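Local coordinates for DUF3248 domain-containing protein (Thermus thermophilus, PDB 2E6X) that is of unknown function but folds into a small alpha/beta domain built on a three-stranded mixed sheet and pairs with a second copy of itself, at residues A[17-22]-A[50-55]. Numbering follows the deposited sequence.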
# COMPACT_ATOMS: atom_id res chain seq x y z
N MSE A 17 4.46 -5.21 3.61
CA MSE A 17 3.16 -5.83 3.82
C MSE A 17 3.30 -7.29 4.16
O MSE A 17 4.33 -7.90 3.90
CB MSE A 17 2.33 -5.69 2.58
CG MSE A 17 3.09 -6.21 1.41
SE MSE A 17 2.20 -5.70 -0.15
CE MSE A 17 0.38 -6.22 0.31
N GLY A 18 2.21 -7.84 4.69
CA GLY A 18 2.19 -9.24 5.07
C GLY A 18 1.02 -9.46 6.01
O GLY A 18 0.32 -8.52 6.44
N ARG A 19 0.78 -10.72 6.34
CA ARG A 19 -0.33 -11.00 7.21
C ARG A 19 0.03 -10.82 8.67
O ARG A 19 1.16 -11.06 9.08
CB ARG A 19 -0.86 -12.43 6.99
CG ARG A 19 -2.35 -12.58 7.37
CD ARG A 19 -2.72 -14.06 7.64
NE ARG A 19 -2.31 -14.36 9.00
CZ ARG A 19 -2.08 -15.56 9.49
NH1 ARG A 19 -2.22 -16.66 8.73
NH2 ARG A 19 -1.66 -15.67 10.77
N ALA A 20 -0.93 -10.34 9.46
CA ALA A 20 -0.70 -10.19 10.90
C ALA A 20 -0.47 -11.63 11.41
O ALA A 20 -1.07 -12.57 10.89
CB ALA A 20 -1.95 -9.63 11.54
N GLU A 21 0.37 -11.80 12.42
CA GLU A 21 0.64 -13.14 12.96
C GLU A 21 -0.48 -13.85 13.68
O GLU A 21 -0.52 -15.08 13.69
CB GLU A 21 1.83 -13.13 13.93
CG GLU A 21 3.12 -13.55 13.27
CD GLU A 21 4.13 -14.07 14.28
OE1 GLU A 21 4.51 -13.29 15.18
OE2 GLU A 21 4.53 -15.26 14.17
N ASP A 22 -1.37 -13.08 14.29
CA ASP A 22 -2.45 -13.66 15.08
C ASP A 22 -3.89 -13.40 14.59
O ASP A 22 -4.85 -13.75 15.28
CB ASP A 22 -2.29 -13.20 16.54
CG ASP A 22 -2.28 -11.66 16.69
OD1 ASP A 22 -2.32 -10.93 15.65
OD2 ASP A 22 -2.24 -11.18 17.85
N GLU A 50 0.14 -14.40 -3.17
CA GLU A 50 -0.50 -13.25 -3.77
C GLU A 50 -2.04 -13.42 -3.81
O GLU A 50 -2.81 -12.45 -3.66
CB GLU A 50 0.08 -13.03 -5.18
CG GLU A 50 -0.64 -11.97 -5.96
CD GLU A 50 -1.86 -12.49 -6.72
OE1 GLU A 50 -2.01 -13.71 -6.90
OE2 GLU A 50 -2.66 -11.65 -7.17
N ALA A 51 -2.50 -14.66 -4.00
CA ALA A 51 -3.95 -14.95 -4.04
C ALA A 51 -4.63 -14.68 -2.71
O ALA A 51 -5.80 -14.23 -2.64
CB ALA A 51 -4.18 -16.41 -4.44
N GLU A 52 -3.89 -14.96 -1.63
CA GLU A 52 -4.41 -14.72 -0.31
C GLU A 52 -4.52 -13.21 -0.14
O GLU A 52 -5.46 -12.73 0.46
CB GLU A 52 -3.49 -15.29 0.79
CG GLU A 52 -4.28 -15.41 2.11
CD GLU A 52 -3.49 -15.88 3.34
OE1 GLU A 52 -2.55 -16.70 3.22
OE2 GLU A 52 -3.84 -15.41 4.45
N MSE A 53 -3.52 -12.47 -0.61
CA MSE A 53 -3.54 -11.01 -0.52
C MSE A 53 -4.73 -10.46 -1.27
O MSE A 53 -5.39 -9.55 -0.79
CB MSE A 53 -2.27 -10.37 -1.09
CG MSE A 53 -1.00 -10.62 -0.28
SE MSE A 53 0.46 -9.50 -0.97
CE MSE A 53 -0.64 -8.35 -2.08
N ARG A 54 -5.04 -11.03 -2.43
CA ARG A 54 -6.17 -10.52 -3.19
C ARG A 54 -7.45 -10.75 -2.38
O ARG A 54 -8.27 -9.85 -2.22
CB ARG A 54 -6.24 -11.20 -4.58
CG ARG A 54 -7.54 -10.97 -5.30
CD ARG A 54 -7.55 -11.77 -6.63
NE ARG A 54 -8.84 -11.69 -7.30
CZ ARG A 54 -9.84 -12.55 -7.12
NH1 ARG A 54 -9.70 -13.58 -6.26
NH2 ARG A 54 -10.98 -12.40 -7.80
N ARG A 55 -7.60 -11.96 -1.85
CA ARG A 55 -8.78 -12.32 -1.05
C ARG A 55 -8.99 -11.34 0.13
O ARG A 55 -10.09 -10.83 0.38
CB ARG A 55 -8.62 -13.74 -0.50
CG ARG A 55 -9.67 -14.11 0.57
CD ARG A 55 -9.56 -15.55 1.11
NE ARG A 55 -8.49 -15.75 2.10
CZ ARG A 55 -8.53 -15.33 3.37
NH1 ARG A 55 -9.59 -14.68 3.83
NH2 ARG A 55 -7.50 -15.55 4.19
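Met17 and Met53, both selenomethionines, meet end to end where strand 13-19 faces helix 50-58, a worked example of how a helix can meet an outer strand of a sheet through the selenoether ends of two long side chains while the charges nearby find partners of their own. The two chains run nearly perpendicular to each other. Met17 CE lies 3.4 Å from Met53 CE, a close approach for two methyl carbons, and 3.5 Å from Met53 SE. Both chains bend at their last torsion; that of Met53, at 13°, is almost eclipsed. Leu13 and Trp15 of the second subunit pack on Met53 and Met17 respectively, so this apolar patch continues into the dimer interface.

Two residues along the strand, Arg19 offers a more polar version of the same approach. From CB, which leaves the backbone toward the helix, CG runs anti to the backbone N (chi1 -154°) and carries CD to 3.6 Å from Glu52 OE2, the nearest approach of this side chain to the helix; the side chain also packs on Leu46 and Leu48. Beyond CD the chain bends, and NE turns back to the backbone of its own segment, donating to Ala20 O at 2.9 Å. NH2 joins it on that same oxygen at 3.2 Å, and two donors on one oxygen should restrain the rotation of the guanidinium. NH1 remains 4.7 Å from Glu52 OE2, with the guanidinium and carboxylate planes 45° apart. Glu52 forms a long salt bridge to Arg55, whose guanidinium also pairs with Asp24 and Glu59.

Chemically, then, the apolar part of the contact probably rests on dispersion between the selenomethionine ends, whereas Arg19 and Glu52 probably add a diffuse electrostatic attraction, while NE and NH2 of the arginine are directed to Ala20 O.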